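Local structure of glycosyltransferase (duf1792) (Streptococcus sanguinis, 5V4A) at residues A[16-21]-A[135-140]; A[68-73]-A[98-103]; A[72-77]-A[91-96]. The protein binds UDP and acts as a glycosyltransferase through this C-terminal GT-D domain, probably serving the accessory Sec export of a serine-rich repeat cell wall protein. All blocks are in the same frame, centred on the assembly; numbering follows the deposited sequence.

How the contacts relate
From the N terminus, helix 11-21 enters contact 1, which closes a long loop only when helix 127-138 returns to meet it; the 113 residues between include the whole of contacts 2 and 3, a worked example of short loops within a longer one. Inside that span, the end of strand 66-70 and the loop after it meet helix 82-103 twice. Contact 3 closes the shorter loop, of 13 residues, and contact 2 the longer, of 24, with Asp72 and Val73 common to both. These two touch through Tyr100, which meets Phe74 and His92. Contact 1 lies apart, about 25 Å from contact 2, centre to centre, and joins helices preceding the two parallel sheets.

Contact 1 (A[16-21]-A[135-140]); sequences DYLLEK and KQLWQD
Leu137 meets Leu19 and Leu18 through a single methyl, a simple example of how one branched side chain can join two helices. Its CD2 lies 3.7 Å from Leu19 CD2, and the same methyl comes 4.0 Å from Leu18 CB, so it rests against two successive residues of helix 11-21. The side chains of Leu19 and Leu137 cross at about a right angle, branch against branch. At a chi1 of -71° the end of Leu19 comes closer to the other helix than the direction of its CB would suggest. A looser touch, 4.3 Å from Leu19 CD2 to Gln136 CG, extends the apolar patch along the aliphatic part of the glutamine.

The backbones are close here, with the CA atoms of Leu19 and Leu137 6.7 Å apart. Two residues before Leu137, Lys135 O accepts from both Gln139 NE2, at 3.2 Å and well above the carbonyl plane, and Trp138 N, which arrive from opposite faces. Outside the pair, Leu18 also packs on Met67 of strand 66-70, and Glu20 packs on Val128 of the second subunit. The arrangement is helix-helix packing within the GT-D fold, joining the helix that precedes strand 24-27 to the one that precedes strand 142-148, beside the dimer interface.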
# COMPACT_ATOMS: atom_id res chain seq x y z
N ASP A 16 -7.44 -4.05 -0.99
CA ASP A 16 -6.78 -5.30 -1.39
C ASP A 16 -7.55 -6.02 -2.50
O ASP A 16 -6.94 -6.70 -3.34
CB ASP A 16 -6.65 -6.25 -0.19
CG ASP A 16 -5.54 -5.84 0.78
OD1 ASP A 16 -4.80 -4.87 0.52
OD2 ASP A 16 -5.51 -6.46 1.85
N TYR A 17 -8.88 -5.92 -2.50
CA TYR A 17 -9.66 -6.55 -3.57
C TYR A 17 -9.37 -5.91 -4.91
O TYR A 17 -9.17 -6.61 -5.92
CB TYR A 17 -11.17 -6.47 -3.26
CG TYR A 17 -12.05 -7.34 -4.17
CD1 TYR A 17 -12.62 -6.82 -5.32
CD2 TYR A 17 -12.27 -8.67 -3.87
CE1 TYR A 17 -13.43 -7.61 -6.14
CE2 TYR A 17 -13.05 -9.48 -4.70
CZ TYR A 17 -13.63 -8.94 -5.82
OH TYR A 17 -14.41 -9.73 -6.63
N LEU A 18 -9.32 -4.57 -4.95
CA LEU A 18 -9.03 -3.87 -6.20
C LEU A 18 -7.62 -4.16 -6.69
O LEU A 18 -7.39 -4.27 -7.89
CB LEU A 18 -9.23 -2.36 -6.01
CG LEU A 18 -10.65 -1.87 -5.69
CD1 LEU A 18 -10.70 -0.35 -5.46
CD2 LEU A 18 -11.65 -2.28 -6.78
N LEU A 19 -6.65 -4.25 -5.76
CA LEU A 19 -5.28 -4.59 -6.14
C LEU A 19 -5.18 -6.02 -6.64
O LEU A 19 -4.46 -6.29 -7.61
CB LEU A 19 -4.34 -4.39 -4.96
CG LEU A 19 -4.11 -2.91 -4.62
CD1 LEU A 19 -3.53 -2.73 -3.23
CD2 LEU A 19 -3.19 -2.30 -5.66
N GLU A 20 -5.86 -6.95 -5.97
CA GLU A 20 -5.84 -8.36 -6.35
C GLU A 20 -6.54 -8.60 -7.68
O GLU A 20 -6.00 -9.29 -8.56
CB GLU A 20 -6.50 -9.20 -5.27
CG GLU A 20 -6.38 -10.69 -5.49
CD GLU A 20 -5.02 -11.22 -5.11
OE1 GLU A 20 -4.41 -11.95 -5.93
OE2 GLU A 20 -4.56 -10.91 -4.00
N LYS A 21 -7.75 -8.06 -7.84
CA LYS A 21 -8.59 -8.43 -8.98
C LYS A 21 -8.53 -7.43 -10.12
O LYS A 21 -8.88 -7.78 -11.25
CB LYS A 21 -10.05 -8.57 -8.52
CG LYS A 21 -10.27 -9.63 -7.47
CD LYS A 21 -9.65 -10.94 -7.88
CE LYS A 21 -10.29 -12.11 -7.16
NZ LYS A 21 -11.56 -12.54 -7.82
N LYS A 135 -2.47 4.89 -3.89
CA LYS A 135 -1.51 5.38 -4.87
C LYS A 135 -1.00 4.25 -5.76
O LYS A 135 -0.75 4.48 -6.94
CB LYS A 135 -0.32 6.09 -4.21
CG LYS A 135 -0.66 7.42 -3.54
CD LYS A 135 0.59 8.09 -3.06
CE LYS A 135 0.30 9.44 -2.46
NZ LYS A 135 1.49 9.84 -1.67
N GLN A 136 -0.89 3.04 -5.22
CA GLN A 136 -0.41 1.91 -6.00
C GLN A 136 -1.39 1.53 -7.12
O GLN A 136 -0.98 0.90 -8.10
CB GLN A 136 -0.17 0.71 -5.08
CG GLN A 136 0.66 -0.43 -5.70
CD GLN A 136 2.09 -0.04 -5.98
OE1 GLN A 136 2.64 0.87 -5.35
NE2 GLN A 136 2.71 -0.71 -6.94
N LEU A 137 -2.65 1.91 -6.99
CA LEU A 137 -3.63 1.64 -8.04
C LEU A 137 -3.30 2.39 -9.32
O LEU A 137 -3.57 1.90 -10.42
CB LEU A 137 -5.03 2.01 -7.55
CG LEU A 137 -5.64 1.12 -6.46
CD1 LEU A 137 -6.92 1.76 -5.98
CD2 LEU A 137 -5.94 -0.26 -7.02
N TRP A 138 -2.71 3.58 -9.20
CA TRP A 138 -2.39 4.36 -10.38
C TRP A 138 -0.90 4.58 -10.60
O TRP A 138 -0.54 5.26 -11.56
CB TRP A 138 -3.10 5.72 -10.34
CG TRP A 138 -2.92 6.58 -9.09
CD1 TRP A 138 -1.81 7.30 -8.74
CD2 TRP A 138 -3.89 6.83 -8.07
NE1 TRP A 138 -2.03 7.97 -7.55
CE2 TRP A 138 -3.30 7.70 -7.13
CE3 TRP A 138 -5.21 6.41 -7.86
CZ2 TRP A 138 -3.98 8.15 -6.00
CZ3 TRP A 138 -5.88 6.86 -6.73
CH2 TRP A 138 -5.27 7.72 -5.82
N GLN A 139 -0.03 4.02 -9.75
CA GLN A 139 1.40 4.20 -9.92
C GLN A 139 1.84 3.72 -11.30
O GLN A 139 1.54 2.59 -11.70
CB GLN A 139 2.18 3.44 -8.85
CG GLN A 139 2.21 4.08 -7.49
CD GLN A 139 2.67 5.51 -7.55
OE1 GLN A 139 3.86 5.80 -7.69
NE2 GLN A 139 1.71 6.44 -7.47
N ASP A 140 2.54 4.59 -12.03
CA ASP A 140 3.12 4.27 -13.35
C ASP A 140 2.07 3.95 -14.40
O ASP A 140 2.35 3.26 -15.39
CB ASP A 140 4.13 3.11 -13.25
CG ASP A 140 5.38 3.48 -12.45
OD1 ASP A 140 5.61 2.83 -11.40
OD2 ASP A 140 6.10 4.42 -12.86

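Contact 2 (A[68-73]-A[98-103]); sequences VCLPDV and EKYKNI
Leu70, the last residue of its strand, and Tyr100, on a turn of helix 82-103, bring the two backbones nearest to each other, with their CA atoms 9.3 Å apart. After Leu70 the chain leaves the strand through Pro71 and bends in an inverse gamma turn centred on Asp72, where Val73 N makes a weak 3.0 Å bond to Pro71 O. Helix 82-103 is kinked near 98 and 99, whose N atoms make no bond to the turn before. Tyr100 spans much of this separation. With CG anti to the carbonyl carbon (chi1 -79°), its ring extends from the helix toward the strand end. Leu70 CD2 comes up to the ring edge, near its plane, 4.4 Å from Tyr100 CE1, and farther out Pro71 CG lies 4.1 Å from Tyr100 OH.

These elements belong to a beta-alpha-beta unit in which helix 82-103 links strand 66-70 to the parallel strand 110-111; Leu70 itself bonds through its backbone to Gly110 and Thr112. The buried hydroxyl of Tyr100 is satisfied by a hydrogen bond to His92, about two turns earlier, while Met33 of helix 30-36 packs against the same tyrosine.

On the outer side of the helix, Asn102 folds back so that its ND2 donates to Glu98 O at 2.8 Å, nearly straight at 161° and within its own amide plane. Lys101 NZ forms a salt bridge with Glu98 OE2, on the syn side but 35° out of the carboxylate plane, though Glu98 is poorly ordered. Pro71 also packs on Trp88, and its side chain is about 9 Å from the bound UDP.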
# COMPACT_ATOMS: atom_id res chain seq x y z
N VAL A 68 -19.08 -3.00 -5.83
CA VAL A 68 -20.10 -2.04 -5.43
C VAL A 68 -19.91 -1.76 -3.95
O VAL A 68 -19.80 -2.69 -3.15
CB VAL A 68 -21.51 -2.57 -5.72
CG1 VAL A 68 -22.56 -1.61 -5.20
CG2 VAL A 68 -21.67 -2.88 -7.22
N CYS A 69 -19.88 -0.47 -3.57
CA CYS A 69 -19.55 -0.07 -2.21
C CYS A 69 -20.69 0.66 -1.53
O CYS A 69 -21.48 1.36 -2.17
CB CYS A 69 -18.29 0.82 -2.19
SG CYS A 69 -16.83 -0.01 -2.87
N LEU A 70 -20.78 0.45 -0.22
CA LEU A 70 -21.73 1.11 0.67
C LEU A 70 -20.97 1.71 1.83
O LEU A 70 -19.83 1.32 2.10
CB LEU A 70 -22.78 0.13 1.20
CG LEU A 70 -23.73 -0.50 0.17
CD1 LEU A 70 -24.54 -1.59 0.84
CD2 LEU A 70 -24.63 0.56 -0.44
N PRO A 71 -21.55 2.68 2.54
CA PRO A 71 -20.88 3.18 3.75
C PRO A 71 -20.76 2.08 4.80
O PRO A 71 -21.69 1.30 5.02
CB PRO A 71 -21.79 4.33 4.21
CG PRO A 71 -23.08 4.15 3.51
CD PRO A 71 -22.79 3.41 2.24
N ASP A 72 -19.58 1.99 5.41
CA ASP A 72 -19.29 0.99 6.44
C ASP A 72 -19.80 1.50 7.79
O ASP A 72 -19.04 1.84 8.70
CB ASP A 72 -17.79 0.68 6.44
CG ASP A 72 -17.42 -0.48 7.34
OD1 ASP A 72 -18.31 -1.03 8.02
OD2 ASP A 72 -16.22 -0.85 7.36
N VAL A 73 -21.13 1.53 7.92
CA VAL A 73 -21.77 2.20 9.05
C VAL A 73 -22.78 1.29 9.75
O VAL A 73 -23.33 1.65 10.80
CB VAL A 73 -22.46 3.51 8.61
CG1 VAL A 73 -21.45 4.44 7.96
CG2 VAL A 73 -23.61 3.21 7.66
N GLU A 98 -34.14 1.04 6.54
CA GLU A 98 -35.04 0.10 5.90
C GLU A 98 -34.95 0.18 4.38
O GLU A 98 -35.25 -0.81 3.70
CB GLU A 98 -36.47 0.34 6.36
CG GLU A 98 -37.45 -0.78 6.02
CD GLU A 98 -37.16 -2.08 6.75
OE1 GLU A 98 -37.44 -3.16 6.20
OE2 GLU A 98 -36.66 -2.01 7.90
N LYS A 99 -34.52 1.32 3.83
CA LYS A 99 -34.27 1.39 2.39
C LYS A 99 -33.00 0.63 2.03
O LYS A 99 -32.97 -0.12 1.04
CB LYS A 99 -34.16 2.84 1.94
CG LYS A 99 -35.52 3.55 1.79
CD LYS A 99 -35.44 4.76 0.88
CE LYS A 99 -36.75 5.53 0.92
NZ LYS A 99 -37.84 4.69 0.36
N TYR A 100 -31.94 0.79 2.83
CA TYR A 100 -30.72 0.02 2.59
C TYR A 100 -31.00 -1.47 2.60
O TYR A 100 -30.58 -2.20 1.69
CB TYR A 100 -29.65 0.37 3.63
CG TYR A 100 -28.93 1.67 3.38
CD1 TYR A 100 -28.03 1.79 2.33
CD2 TYR A 100 -29.13 2.78 4.21
CE1 TYR A 100 -27.35 2.98 2.10
CE2 TYR A 100 -28.46 3.97 3.98
CZ TYR A 100 -27.57 4.07 2.93
OH TYR A 100 -26.90 5.24 2.70
N LYS A 101 -31.71 -1.96 3.62
CA LYS A 101 -32.02 -3.38 3.69
C LYS A 101 -32.91 -3.83 2.54
O LYS A 101 -32.82 -4.98 2.10
CB LYS A 101 -32.66 -3.71 5.05
CG LYS A 101 -31.75 -3.42 6.22
CD LYS A 101 -32.37 -3.77 7.56
CE LYS A 101 -33.79 -3.24 7.69
NZ LYS A 101 -34.38 -3.48 9.05
N ASN A 102 -33.76 -2.93 2.02
CA ASN A 102 -34.64 -3.31 0.92
C ASN A 102 -33.91 -3.35 -0.42
O ASN A 102 -34.15 -4.24 -1.23
CB ASN A 102 -35.83 -2.37 0.86
CG ASN A 102 -37.06 -2.95 1.53
OD1 ASN A 102 -37.73 -3.82 0.97
ND2 ASN A 102 -37.35 -2.48 2.74
N ILE A 103 -33.03 -2.37 -0.68
CA ILE A 103 -32.34 -2.31 -1.96
C ILE A 103 -31.11 -3.21 -1.96
O ILE A 103 -30.82 -3.90 -2.95
CB ILE A 103 -31.95 -0.85 -2.29
CG1 ILE A 103 -33.18 0.07 -2.33
CG2 ILE A 103 -31.20 -0.80 -3.62
CD1 ILE A 103 -32.83 1.55 -2.25

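Contact 3 (A[72-77]-A[91-96]); sequences DVFTGL and NHLPHF
Leu93 reaches Val73 and Phe74 because its CG sits beside the backbone N (chi1 -70°) and its chain then runs on extended, spreading two methyls toward the loop 72-77. In Phe74 a chi1 of -53° puts the ring on the far side of CB from the carbonyl carbon and swings it toward the helix, where CB itself does not point. The fork of Leu93 divides the work. CD1 lies against valine, 3.7 Å from Val73 O and 4.0 Å from Val73 CG2; CD2 approaches the phenylalanine obliquely, 3.8 Å from Phe74 CE1. Val73 CG2 in turn sits over the centre of one face of the Phe74 ring, 4.3 Å above its plane, so Leu93 meets both residues while Val73 lies only loosely over the ring. The contact across the two segments is apolar and centres on the two methyls of Leu93.

The helix carrying Leu93 is kinked at Pro94, whose N makes no bond to the turn before. Close to that kink, His95 ND1 donates to Asn91 O at 3.1 Å, almost straight at 167° and in both the carbonyl and the ring plane, which fixes the rotation of the imidazole. On another side of the helix, Phe96 CD2 stands over one face of the His92 ring, offset toward its rim.

Phe74 also meets Tyr100 edge-to-face, and Val73 packs on Trp88, both on helix 82-103. His92 and Phe96 reach across to Met33, so the 91-96 turns lie between helix 30-36 and the loop that leaves strand 66-70.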
# COMPACT_ATOMS: atom_id res chain seq x y z
N ASP A 72 -19.58 1.99 5.41
CA ASP A 72 -19.29 0.99 6.44
C ASP A 72 -19.80 1.50 7.79
O ASP A 72 -19.04 1.84 8.70
CB ASP A 72 -17.79 0.68 6.44
CG ASP A 72 -17.42 -0.48 7.34
OD1 ASP A 72 -18.31 -1.03 8.02
OD2 ASP A 72 -16.22 -0.85 7.36
N VAL A 73 -21.13 1.53 7.92
CA VAL A 73 -21.77 2.20 9.05
C VAL A 73 -22.78 1.29 9.75
O VAL A 73 -23.33 1.65 10.80
CB VAL A 73 -22.46 3.51 8.61
CG1 VAL A 73 -21.45 4.44 7.96
CG2 VAL A 73 -23.61 3.21 7.66
N PHE A 74 -23.05 0.12 9.19
CA PHE A 74 -24.05 -0.74 9.79
C PHE A 74 -23.53 -1.48 11.01
O PHE A 74 -24.29 -2.22 11.65
CB PHE A 74 -24.58 -1.72 8.74
CG PHE A 74 -25.06 -1.05 7.49
CD1 PHE A 74 -26.30 -0.44 7.45
CD2 PHE A 74 -24.24 -0.98 6.37
CE1 PHE A 74 -26.73 0.21 6.30
CE2 PHE A 74 -24.67 -0.34 5.22
CZ PHE A 74 -25.92 0.26 5.18
N THR A 75 -22.27 -1.27 11.37
CA THR A 75 -21.68 -1.88 12.56
C THR A 75 -20.49 -1.03 12.99
O THR A 75 -19.99 -0.21 12.22
CB THR A 75 -21.25 -3.32 12.30
OG1 THR A 75 -20.96 -3.96 13.55
CG2 THR A 75 -20.01 -3.35 11.42
N GLY A 76 -20.04 -1.26 14.22
CA GLY A 76 -18.82 -0.68 14.74
C GLY A 76 -18.58 0.79 14.45
O GLY A 76 -17.51 1.17 13.96
N LEU A 77 -19.57 1.64 14.75
CA LEU A 77 -19.42 3.07 14.54
C LEU A 77 -18.37 3.70 15.46
O LEU A 77 -17.97 4.84 15.22
CB LEU A 77 -20.76 3.78 14.74
CG LEU A 77 -21.82 3.74 13.64
CD1 LEU A 77 -23.04 4.54 14.06
CD2 LEU A 77 -21.27 4.30 12.34
N ASN A 91 -29.09 10.48 12.29
CA ASN A 91 -29.62 11.21 11.14
C ASN A 91 -29.83 10.30 9.93
O ASN A 91 -30.96 10.18 9.45
CB ASN A 91 -28.69 12.38 10.80
CG ASN A 91 -29.32 13.38 9.85
OD1 ASN A 91 -30.51 13.30 9.55
ND2 ASN A 91 -28.53 14.35 9.41
N HIS A 92 -28.79 9.64 9.43
CA HIS A 92 -28.93 8.91 8.18
C HIS A 92 -29.68 7.60 8.36
O HIS A 92 -30.71 7.36 7.72
CB HIS A 92 -27.55 8.65 7.57
CG HIS A 92 -27.61 8.19 6.15
ND1 HIS A 92 -27.99 9.02 5.11
CD2 HIS A 92 -27.36 6.98 5.59
CE1 HIS A 92 -27.95 8.35 3.98
NE2 HIS A 92 -27.58 7.11 4.24
N LEU A 93 -29.17 6.73 9.22
CA LEU A 93 -29.72 5.39 9.40
C LEU A 93 -31.13 5.41 10.00
O LEU A 93 -31.94 4.54 9.65
CB LEU A 93 -28.77 4.53 10.24
CG LEU A 93 -27.48 4.17 9.50
CD1 LEU A 93 -26.50 3.48 10.43
CD2 LEU A 93 -27.77 3.28 8.29
N PRO A 94 -31.45 6.32 10.92
CA PRO A 94 -32.87 6.47 11.29
C PRO A 94 -33.80 6.66 10.10
O PRO A 94 -34.86 6.03 10.06
CB PRO A 94 -32.84 7.70 12.21
CG PRO A 94 -31.50 7.60 12.89
CD PRO A 94 -30.56 7.03 11.87
N HIS A 95 -33.42 7.50 9.13
CA HIS A 95 -34.26 7.70 7.95
C HIS A 95 -34.24 6.49 7.02
O HIS A 95 -35.30 6.00 6.62
CB HIS A 95 -33.82 8.95 7.18
CG HIS A 95 -34.41 10.23 7.70
ND1 HIS A 95 -33.75 11.06 8.58
CD2 HIS A 95 -35.61 10.82 7.45
CE1 HIS A 95 -34.52 12.10 8.85
NE2 HIS A 95 -35.65 11.98 8.18
N PHE A 96 -33.05 6.00 6.66
CA PHE A 96 -32.91 5.18 5.46
C PHE A 96 -32.49 3.74 5.71
O PHE A 96 -32.20 3.03 4.74
CB PHE A 96 -31.91 5.83 4.50
CG PHE A 96 -32.24 7.24 4.13
CD1 PHE A 96 -33.49 7.56 3.63
CD2 PHE A 96 -31.30 8.25 4.27
CE1 PHE A 96 -33.81 8.87 3.29
CE2 PHE A 96 -31.61 9.56 3.93
CZ PHE A 96 -32.87 9.87 3.43